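Pullulanase (Bacillus acidopullulyticus, PDB 2WAN) hydrolyses alpha-1,6-glucosidic linkages in pullulan and in branched, starch-derived polysaccharides, acting as a debranching glycoside hydrolase. Local coordinates at residues D432-E437 against G772-Q777; I483-L488 against G547-V552; V678-I683 against T728-T733; V766-Q771 against S819-R824. All blocks are in the same frame, centred on the assembly; numbering follows the deposited sequence.

Interaction 1. Residues D432-E437 against G772-Q777; sequences DEVIYE and GVPFMQ
Ile-435 gives both its backbone polar atoms to the strand 773-777: its N-H runs almost straight (176°) to Pro-774 O at 3.0 Å, and its own O accepts from Met-776 N at 2.9 Å. Glu-437 N then bonds Met-776 O, continuing the parallel pattern. In the other direction the series stops because Pro-774 has no N-H; its CD rests on Glu-433 O at 3.3 Å instead.

Apolar contacts cover both faces. On the face of Ile-435, Phe-775 and Glu-437, which looks into the barrel, Ile-435 CG2 meets Phe-775 CD1 at 3.7 Å, and the far corner of that ring, CZ, lies 3.5 Å from Glu-437 CB. Phe-775 reaches there because its CG stands anti to the backbone N (chi1 167°). Nearer the start of the strands Val-434 CG2 touches Pro-774 CG; on the face of Tyr-436 and Met-776 there is a Met-aromatic contact: Met-776 SD lies 5.2 Å from the centroid of the Tyr-436 ring, at its edge, and the bend at chi3 brings CE alongside CD2 and CE2.

Polar ends look elsewhere: Tyr-436 OH bonds Glu-781, and Glu-437 OE1 accepts from His-735 N. The contact joins the first and last strands of the catalytic (beta/alpha)8 barrel. Its chemistry implies that backbone bonds fix the closure, while hydrophobic and sulfur-aromatic packing seal the faces and leave buried polar groups to be satisfied by residues beyond the two strands.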
# COMPACT_ATOMS: atom_id res chain seq x y z
N ASP A 432 14.60 14.29 -4.83
CA ASP A 432 14.86 15.02 -6.06
C ASP A 432 13.67 15.00 -7.02
O ASP A 432 13.75 15.60 -8.10
CB ASP A 432 16.10 14.46 -6.77
CG ASP A 432 17.37 14.61 -5.93
OD1 ASP A 432 17.47 15.59 -5.17
OD2 ASP A 432 18.24 13.73 -6.02
N GLU A 433 12.59 14.31 -6.65
CA GLU A 433 11.39 14.29 -7.51
C GLU A 433 10.38 15.35 -7.06
O GLU A 433 10.29 15.65 -5.89
CB GLU A 433 10.72 12.91 -7.50
CG GLU A 433 11.62 11.82 -8.12
CD GLU A 433 10.87 10.63 -8.65
OE1 GLU A 433 9.72 10.39 -8.24
OE2 GLU A 433 11.46 9.91 -9.51
N VAL A 434 9.67 15.93 -8.04
CA VAL A 434 8.46 16.71 -7.76
C VAL A 434 7.35 16.01 -8.53
O VAL A 434 7.29 16.07 -9.78
CB VAL A 434 8.57 18.18 -8.18
CG1 VAL A 434 7.34 18.94 -7.67
CG2 VAL A 434 9.82 18.81 -7.58
N ILE A 435 6.48 15.34 -7.78
CA ILE A 435 5.56 14.36 -8.33
C ILE A 435 4.20 15.02 -8.64
O ILE A 435 3.64 15.71 -7.81
CB ILE A 435 5.40 13.15 -7.37
CG1 ILE A 435 6.76 12.46 -7.17
CG2 ILE A 435 4.39 12.15 -7.92
CD1 ILE A 435 6.76 11.39 -6.05
N TYR A 436 3.69 14.78 -9.84
CA TYR A 436 2.46 15.40 -10.33
C TYR A 436 1.45 14.31 -10.66
O TYR A 436 1.63 13.57 -11.63
CB TYR A 436 2.82 16.22 -11.57
CG TYR A 436 1.74 17.05 -12.24
CD1 TYR A 436 0.99 16.52 -13.29
CD2 TYR A 436 1.55 18.39 -11.89
CE1 TYR A 436 0.03 17.29 -13.96
CE2 TYR A 436 0.59 19.18 -12.55
CZ TYR A 436 -0.15 18.63 -13.59
OH TYR A 436 -1.07 19.42 -14.25
N GLU A 437 0.40 14.19 -9.85
CA GLU A 437 -0.60 13.12 -10.04
C GLU A 437 -1.59 13.46 -11.16
O GLU A 437 -2.17 14.54 -11.18
CB GLU A 437 -1.38 12.86 -8.74
CG GLU A 437 -2.35 11.65 -8.83
CD GLU A 437 -3.13 11.45 -7.52
OE1 GLU A 437 -3.52 12.45 -6.87
OE2 GLU A 437 -3.37 10.29 -7.15
N GLY A 772 12.10 16.49 2.15
CA GLY A 772 11.23 15.36 1.82
C GLY A 772 10.90 15.32 0.33
O GLY A 772 11.59 15.94 -0.50
N VAL A 773 9.86 14.55 0.00
CA VAL A 773 9.46 14.37 -1.39
C VAL A 773 8.16 15.12 -1.70
O VAL A 773 7.10 14.70 -1.26
CB VAL A 773 9.26 12.87 -1.77
CG1 VAL A 773 9.02 12.75 -3.29
CG2 VAL A 773 10.49 12.04 -1.32
N PRO A 774 8.25 16.22 -2.46
CA PRO A 774 7.00 16.96 -2.69
C PRO A 774 6.09 16.30 -3.74
O PRO A 774 6.56 15.89 -4.81
CB PRO A 774 7.49 18.31 -3.21
CG PRO A 774 8.81 17.99 -3.87
CD PRO A 774 9.42 16.95 -2.96
N PHE A 775 4.79 16.29 -3.45
CA PHE A 775 3.79 15.67 -4.33
C PHE A 775 2.67 16.67 -4.46
O PHE A 775 2.32 17.35 -3.46
CB PHE A 775 3.26 14.39 -3.64
CG PHE A 775 2.01 13.80 -4.27
CD1 PHE A 775 2.08 12.70 -5.12
CD2 PHE A 775 0.75 14.33 -3.97
CE1 PHE A 775 0.92 12.13 -5.66
CE2 PHE A 775 -0.40 13.79 -4.52
CZ PHE A 775 -0.32 12.69 -5.38
N MET A 776 2.09 16.77 -5.65
CA MET A 776 0.90 17.62 -5.85
C MET A 776 -0.12 16.91 -6.72
O MET A 776 0.24 16.14 -7.64
CB MET A 776 1.29 18.97 -6.47
CG MET A 776 1.90 18.87 -7.88
SD MET A 776 2.33 20.44 -8.64
CE MET A 776 0.70 21.10 -9.01
N GLN A 777 -1.40 17.16 -6.44
CA GLN A 777 -2.47 16.71 -7.32
C GLN A 777 -2.41 17.55 -8.60
O GLN A 777 -2.46 18.77 -8.55
CB GLN A 777 -3.84 16.90 -6.68
CG GLN A 777 -4.96 16.30 -7.56
CD GLN A 777 -6.38 16.46 -7.04
OE1 GLN A 777 -7.30 15.86 -7.60
NE2 GLN A 777 -6.58 17.30 -6.01

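Interaction 2. Residues I483-L488 against G547-V552; sequences ITTVQL and GVNMDV
Leu-488, Asn-549 and Gly-547 give up the most surface where strands 485-488 and 547-552 run parallel. Leu-488 N donates to Asn-549 O at 2.9 Å, and its O receives Asp-551 N. Its side chain leaves on the face it shares with Val-548, with CG anti to the carbonyl carbon (chi1 -64°), and sets CD1 3.8 Å from Val-548 CG1. Branched aliphatic residues suit this face because helix 529-543 covers it: Leu-537 packs on Leu-488 and Leu-541 on Val-548.

Asn-549 belongs to the face of Thr-485 and Gln-487. Its N-H goes to Val-486 O, while the Thr-485 methyl, CG2, stands above the amide plane, 3.5 Å from Asn-549 CG. With a methyl over its flat side, the amide uses ND2 to reach Tyr-649 OH and, weakly, Glu-433 OE1.

Gly-547 comes closest of the paired residues, its CA 4.3 Å from Thr-485 CA. Its N donates to a lone pair of Thr-484 O, and its O accepts from Val-486 N at 2.8 Å. A CB here would rise on the same face as the Thr-485 methyl and crowd CG2, so the lack of a side chain is consistent with the close approach of the strands.

At the other end a water accepts from Gln-487 NE2 at 2.8 Å and donates to Asp-551 OD2 at 2.7 Å. That aspartate, in a sequence matching the first conserved region of the alpha-amylase family, also hydrogen-bonds Tyr-509 OH and forms a salt bridge with Arg-620. The chemistry thus divides this strand pair: an oily outer face bound to a helix, and an inner face whose polar groups are held in a hydrogen-bond network.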
# COMPACT_ATOMS: atom_id res chain seq x y z
N ILE A 483 7.67 20.18 -13.08
CA ILE A 483 7.58 18.90 -12.35
C ILE A 483 8.50 17.86 -12.97
O ILE A 483 8.82 17.94 -14.16
CB ILE A 483 6.11 18.38 -12.19
CG1 ILE A 483 5.42 18.12 -13.55
CG2 ILE A 483 5.27 19.41 -11.35
CD1 ILE A 483 5.70 16.69 -14.16
N THR A 484 8.98 16.93 -12.16
CA THR A 484 9.98 15.96 -12.64
C THR A 484 9.38 14.61 -13.01
O THR A 484 10.02 13.83 -13.72
CB THR A 484 11.06 15.67 -11.57
OG1 THR A 484 10.48 14.95 -10.48
CG2 THR A 484 11.70 16.97 -11.05
N THR A 485 8.20 14.31 -12.48
CA THR A 485 7.68 12.95 -12.51
C THR A 485 6.16 13.00 -12.53
O THR A 485 5.55 13.71 -11.71
CB THR A 485 8.15 12.13 -11.26
OG1 THR A 485 9.54 12.36 -11.03
CG2 THR A 485 7.91 10.64 -11.45
N VAL A 486 5.56 12.29 -13.49
CA VAL A 486 4.09 12.15 -13.53
C VAL A 486 3.72 10.84 -12.83
O VAL A 486 4.24 9.78 -13.17
CB VAL A 486 3.56 12.16 -14.99
CG1 VAL A 486 2.07 11.80 -15.03
CG2 VAL A 486 3.76 13.53 -15.60
N GLN A 487 2.82 10.93 -11.85
CA GLN A 487 2.25 9.72 -11.27
C GLN A 487 0.90 9.48 -11.93
O GLN A 487 -0.03 10.27 -11.76
CB GLN A 487 2.09 9.84 -9.75
CG GLN A 487 1.37 8.64 -9.07
CD GLN A 487 1.11 8.92 -7.60
OE1 GLN A 487 2.04 9.19 -6.84
NE2 GLN A 487 -0.15 8.91 -7.20
N LEU A 488 0.80 8.40 -12.71
CA LEU A 488 -0.45 8.09 -13.42
C LEU A 488 -1.42 7.33 -12.53
O LEU A 488 -1.02 6.34 -11.91
CB LEU A 488 -0.16 7.23 -14.66
CG LEU A 488 0.68 7.84 -15.78
CD1 LEU A 488 0.95 6.75 -16.82
CD2 LEU A 488 -0.04 9.02 -16.41
N GLY A 547 9.79 11.61 -15.55
CA GLY A 547 9.61 10.21 -15.20
C GLY A 547 8.15 9.81 -15.07
O GLY A 547 7.27 10.67 -15.03
N VAL A 548 7.92 8.51 -15.00
CA VAL A 548 6.55 7.98 -14.84
C VAL A 548 6.49 7.00 -13.66
O VAL A 548 7.17 5.96 -13.66
CB VAL A 548 6.07 7.23 -16.10
CG1 VAL A 548 4.67 6.60 -15.86
CG2 VAL A 548 6.04 8.18 -17.29
N ASN A 549 5.67 7.34 -12.67
CA ASN A 549 5.37 6.45 -11.55
C ASN A 549 3.96 5.90 -11.72
O ASN A 549 3.01 6.66 -11.91
CB ASN A 549 5.45 7.20 -10.21
CG ASN A 549 6.86 7.67 -9.86
OD1 ASN A 549 7.84 7.28 -10.49
ND2 ASN A 549 6.96 8.53 -8.84
N MET A 550 3.80 4.58 -11.66
CA MET A 550 2.46 4.01 -11.77
C MET A 550 1.77 3.85 -10.42
O MET A 550 2.32 3.21 -9.53
CB MET A 550 2.52 2.64 -12.47
CG MET A 550 2.67 2.75 -13.99
SD MET A 550 2.92 1.12 -14.77
CE MET A 550 1.41 0.25 -14.33
N ASP A 551 0.57 4.40 -10.30
CA ASP A 551 -0.36 4.01 -9.20
C ASP A 551 -0.76 2.55 -9.45
O ASP A 551 -1.27 2.23 -10.53
CB ASP A 551 -1.58 4.93 -9.26
CG ASP A 551 -2.49 4.82 -8.05
OD1 ASP A 551 -2.47 3.80 -7.33
OD2 ASP A 551 -3.24 5.79 -7.82
N VAL A 552 -0.50 1.67 -8.49
CA VAL A 552 -0.81 0.23 -8.64
C VAL A 552 -1.61 -0.28 -7.44
O VAL A 552 -1.40 0.16 -6.30
CB VAL A 552 0.49 -0.62 -8.86
CG1 VAL A 552 1.11 -0.32 -10.25
CG2 VAL A 552 1.51 -0.33 -7.75
O HOH W 1 -2.41 8.23 -8.63
O HOH W 2 -0.83 3.47 -13.15

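Interaction 3. Residues V678-I683 against T728-T733; sequences VFNDNI and TINYVT
Asn-680 spends its polar groups on both sides of a strand-to-helix junction. Its N donates to Ile-729 O at 2.9 Å, just after Ile-729 N has bonded Val-678 O, and these two backbone bonds hold the strands parallel. With CG anti to the backbone N (chi1 -174°), the amide swings over Thr-728: ND2 makes a weak bond to OG1 at 3.1 Å. That hydroxyl in turn donates a hydrogen bond to Asn-730 OD1 at 2.9 Å, so it is both acceptor and donor. On the other branch, Asn-680 OD1 accepts from Ile-683 N at 3.0 Å, the donor lying well above the carbonyl plane, and so makes the N-cap of helix 681-688. A leucine here would probably leave Ile-683 N without its capping acceptor and the Thr-728 hydroxyl without this weak donor.

Tyr-731 OH is taken by Arg-684, but Tyr-731 N is buried with no partner. The Tyr-731 ring receives the edge of Phe-679 on one face, a T-shaped pair with centroids 5.2 Å apart and planes at 69°, and Phe-679 CE1 also leans on Ile-729 CG2.

The contact joins the sixth and seventh strands of the barrel. Strand 773-777 flanks 728-730 on its other edge, its Phe-775 meeting Phe-679 edge-to-face; Asn-730 ND2 reaches Gln-771 O just before that strand, and helix 681-688 rises directly from the cap.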
# COMPACT_ATOMS: atom_id res chain seq x y z
N VAL A 678 6.16 7.08 2.52
CA VAL A 678 4.73 7.04 2.86
C VAL A 678 4.11 8.43 2.73
O VAL A 678 4.74 9.42 3.07
CB VAL A 678 4.46 6.46 4.28
CG1 VAL A 678 4.87 5.00 4.33
CG2 VAL A 678 5.20 7.28 5.38
N PHE A 679 2.89 8.49 2.23
CA PHE A 679 2.15 9.74 2.19
C PHE A 679 2.00 10.28 3.60
O PHE A 679 1.61 9.54 4.53
CB PHE A 679 0.78 9.53 1.56
CG PHE A 679 0.82 9.50 0.07
CD1 PHE A 679 0.96 10.69 -0.65
CD2 PHE A 679 0.76 8.29 -0.61
CE1 PHE A 679 1.02 10.69 -2.07
CE2 PHE A 679 0.81 8.28 -2.02
CZ PHE A 679 0.92 9.47 -2.73
N ASN A 680 2.32 11.55 3.75
CA ASN A 680 2.38 12.18 5.06
C ASN A 680 1.08 12.90 5.38
O ASN A 680 0.91 14.07 5.11
CB ASN A 680 3.59 13.13 5.11
CG ASN A 680 3.81 13.73 6.50
OD1 ASN A 680 2.96 13.60 7.37
ND2 ASN A 680 4.94 14.41 6.69
N ASP A 681 0.14 12.16 5.96
CA ASP A 681 -1.12 12.79 6.35
C ASP A 681 -0.96 13.75 7.54
O ASP A 681 -1.85 14.59 7.77
CB ASP A 681 -2.26 11.77 6.55
CG ASP A 681 -1.94 10.67 7.57
OD1 ASP A 681 -0.76 10.34 7.79
OD2 ASP A 681 -2.91 10.11 8.12
N ASN A 682 0.15 13.67 8.28
CA ASN A 682 0.39 14.64 9.37
C ASN A 682 0.60 16.06 8.83
O ASN A 682 -0.04 17.02 9.31
CB ASN A 682 1.57 14.24 10.25
CG ASN A 682 1.31 12.98 11.07
OD1 ASN A 682 0.18 12.49 11.16
ND2 ASN A 682 2.38 12.46 11.68
N ILE A 683 1.48 16.21 7.85
CA ILE A 683 1.69 17.55 7.26
C ILE A 683 0.42 18.02 6.50
O ILE A 683 0.06 19.20 6.55
CB ILE A 683 3.00 17.64 6.43
CG1 ILE A 683 3.44 19.11 6.28
CG2 ILE A 683 2.87 16.89 5.08
CD1 ILE A 683 4.69 19.30 5.34
N THR A 728 9.27 10.39 3.43
CA THR A 728 8.03 11.15 3.53
C THR A 728 7.64 11.77 2.20
O THR A 728 8.44 12.50 1.57
CB THR A 728 8.05 12.24 4.66
OG1 THR A 728 6.80 12.95 4.65
CG2 THR A 728 9.21 13.26 4.46
N ILE A 729 6.42 11.46 1.77
CA ILE A 729 5.80 12.13 0.61
C ILE A 729 4.91 13.26 1.16
O ILE A 729 3.82 13.01 1.69
CB ILE A 729 4.97 11.16 -0.25
CG1 ILE A 729 5.71 9.83 -0.47
CG2 ILE A 729 4.55 11.84 -1.61
CD1 ILE A 729 7.09 9.95 -1.19
N ASN A 730 5.39 14.50 1.01
CA ASN A 730 4.70 15.65 1.57
C ASN A 730 3.63 16.12 0.59
O ASN A 730 3.89 16.22 -0.61
CB ASN A 730 5.70 16.79 1.80
CG ASN A 730 6.74 16.44 2.84
OD1 ASN A 730 6.45 15.73 3.81
ND2 ASN A 730 7.96 16.93 2.66
N TYR A 731 2.44 16.41 1.11
CA TYR A 731 1.35 16.84 0.22
C TYR A 731 0.25 17.50 1.01
O TYR A 731 0.21 17.40 2.27
CB TYR A 731 0.79 15.65 -0.60
CG TYR A 731 -0.11 14.70 0.18
CD1 TYR A 731 0.34 14.03 1.32
CD2 TYR A 731 -1.42 14.46 -0.24
CE1 TYR A 731 -0.51 13.14 2.03
CE2 TYR A 731 -2.27 13.58 0.46
CZ TYR A 731 -1.81 12.93 1.59
OH TYR A 731 -2.64 12.07 2.27
N VAL A 732 -0.62 18.19 0.27
CA VAL A 732 -1.82 18.79 0.84
C VAL A 732 -3.11 18.24 0.20
O VAL A 732 -4.13 18.14 0.89
CB VAL A 732 -1.74 20.34 0.83
CG1 VAL A 732 -1.73 20.88 -0.59
CG2 VAL A 732 -2.92 20.97 1.64
N THR A 733 -3.07 17.86 -1.08
CA THR A 733 -4.24 17.20 -1.70
C THR A 733 -3.80 16.09 -2.64
O THR A 733 -2.63 16.00 -3.01
CB THR A 733 -5.12 18.18 -2.51
OG1 THR A 733 -4.35 18.78 -3.57
CG2 THR A 733 -5.70 19.31 -1.61

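Interaction 4. Residues V766-Q771 against S819-R824; sequences VVFTSQ and SMIHLR
Arg-824 swings toward helix 753-769 because chi1 of -169° sets CG opposite the backbone N and the chain then runs extended to NE; chi4 of 81° turns the guanidinium to bring NH1 between two carbonyls. Phe-768, at chi1 -62°, lays its ring beside the other helix.

NH1 donates to Phe-768 O and to Ser-770 O, both at 2.9 Å and both from above the carbonyl planes, while NH2 adds a weak bond to Ser-770 O. A long, cationic residue suits this place: these carbonyls gather where the helix ends, and its dipole would probably favour a positive charge. A methionine in its place would probably leave both carbonyl oxygens without these donors. Ser-770 OG turns back to Val-766 O at 2.8 Å, tying down the last turn.

The apolar half is a CH-pi contact: Ile-821 CG1 sits over the centre of the Phe-768 ring, 3.9 Å from its centroid. Met-820 CB touches CD2 of that ring, and Met-820 SD lies 4.0 Å from Thr-769 CG2.

Helices 753-769 and 811-826 both back onto strand 773-777, where Phe-768 meets Met-776 and Arg-824 meets Pro-774; strands 868-873 and 915-920 of the following beta domain pack on Thr-769 and Met-820.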
# COMPACT_ATOMS: atom_id res chain seq x y z
N VAL A 766 4.72 25.53 1.25
CA VAL A 766 5.24 24.67 2.31
C VAL A 766 5.67 23.32 1.73
O VAL A 766 6.77 22.84 2.01
CB VAL A 766 4.23 24.48 3.48
CG1 VAL A 766 4.81 23.55 4.55
CG2 VAL A 766 3.88 25.84 4.12
N VAL A 767 4.80 22.71 0.93
CA VAL A 767 5.14 21.42 0.31
C VAL A 767 6.44 21.53 -0.51
O VAL A 767 7.34 20.68 -0.40
CB VAL A 767 3.98 20.86 -0.53
CG1 VAL A 767 4.44 19.59 -1.32
CG2 VAL A 767 2.79 20.52 0.36
N PHE A 768 6.56 22.59 -1.31
CA PHE A 768 7.71 22.72 -2.22
C PHE A 768 9.01 23.14 -1.53
O PHE A 768 10.10 22.98 -2.11
CB PHE A 768 7.40 23.72 -3.34
CG PHE A 768 6.24 23.31 -4.24
CD1 PHE A 768 6.10 21.98 -4.67
CD2 PHE A 768 5.33 24.25 -4.68
CE1 PHE A 768 5.05 21.62 -5.54
CE2 PHE A 768 4.27 23.92 -5.53
CZ PHE A 768 4.14 22.59 -5.97
N THR A 769 8.92 23.68 -0.31
CA THR A 769 10.14 24.17 0.37
C THR A 769 10.54 23.34 1.60
O THR A 769 11.56 23.66 2.25
CB THR A 769 10.06 25.68 0.75
OG1 THR A 769 8.88 25.93 1.53
CG2 THR A 769 10.04 26.53 -0.52
N SER A 770 9.77 22.30 1.89
CA SER A 770 10.05 21.38 3.01
C SER A 770 11.03 20.29 2.56
O SER A 770 11.01 19.86 1.40
CB SER A 770 8.76 20.71 3.49
OG SER A 770 7.95 21.65 4.20
N GLN A 771 11.87 19.83 3.49
CA GLN A 771 12.66 18.61 3.22
C GLN A 771 11.72 17.42 3.02
O GLN A 771 10.67 17.34 3.66
CB GLN A 771 13.63 18.33 4.38
CG GLN A 771 14.56 19.50 4.73
CD GLN A 771 15.52 19.85 3.60
OE1 GLN A 771 16.11 18.97 2.98
NE2 GLN A 771 15.69 21.15 3.34
N SER A 819 7.33 28.88 -10.49
CA SER A 819 8.50 29.58 -9.94
C SER A 819 9.03 28.87 -8.68
O SER A 819 10.25 28.76 -8.50
CB SER A 819 8.17 31.05 -9.63
OG SER A 819 7.97 31.78 -10.83
N MET A 820 8.11 28.40 -7.83
CA MET A 820 8.46 27.63 -6.63
C MET A 820 9.11 26.30 -6.98
O MET A 820 10.10 25.90 -6.36
CB MET A 820 7.23 27.35 -5.76
CG MET A 820 6.96 28.43 -4.74
SD MET A 820 8.19 28.53 -3.39
CE MET A 820 7.41 29.91 -2.54
N ILE A 821 8.54 25.62 -7.97
CA ILE A 821 9.06 24.31 -8.38
C ILE A 821 10.47 24.46 -8.97
O ILE A 821 11.39 23.74 -8.58
CB ILE A 821 8.10 23.61 -9.33
CG1 ILE A 821 6.85 23.17 -8.57
CG2 ILE A 821 8.77 22.38 -10.02
CD1 ILE A 821 5.63 22.96 -9.47
N HIS A 822 10.65 25.43 -9.87
CA HIS A 822 11.98 25.67 -10.45
C HIS A 822 13.02 26.08 -9.42
O HIS A 822 14.17 25.66 -9.50
CB HIS A 822 11.89 26.71 -11.57
CG HIS A 822 11.18 26.21 -12.80
ND1 HIS A 822 11.84 25.73 -13.90
CD2 HIS A 822 9.86 26.10 -13.08
CE1 HIS A 822 10.96 25.36 -14.82
NE2 HIS A 822 9.75 25.57 -14.34
N LEU A 823 12.62 26.88 -8.43
CA LEU A 823 13.53 27.23 -7.33
C LEU A 823 14.04 25.98 -6.59
O LEU A 823 15.26 25.82 -6.39
CB LEU A 823 12.85 28.20 -6.35
CG LEU A 823 13.78 28.70 -5.22
CD1 LEU A 823 14.73 29.79 -5.74
CD2 LEU A 823 12.94 29.24 -4.10
N ARG A 824 13.14 25.10 -6.17
CA ARG A 824 13.52 23.83 -5.56
C ARG A 824 14.44 23.01 -6.48
O ARG A 824 15.45 22.44 -5.99
CB ARG A 824 12.29 22.99 -5.19
CG ARG A 824 12.65 21.79 -4.31
CD ARG A 824 11.48 20.80 -4.17
NE ARG A 824 11.88 19.64 -3.34
CZ ARG A 824 11.90 19.62 -2.01
NH1 ARG A 824 11.61 20.70 -1.30
NH2 ARG A 824 12.27 18.51 -1.37

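How the interactions relate
From the N terminus, interaction 1 opens first, at 432-437, and closes at 772-777 after 334 intervening residues, joining the two ends of the eight-stranded barrel. Within that span lie interaction 2, a loop of 58 residues between the second and third strands, and then interaction 3, one of 44 between the sixth and seventh. Interaction 4 opens at 766-771, just before interaction 1 closes, and ends at 819-824, so these two cross; it adds outer helices to the barrel wall. Neighbours also touch directly: Thr-484 OG1 meets Val-434 N, Asn-730 N meets Val-773 O, and Asn-730 ND2 meets Gln-771 O.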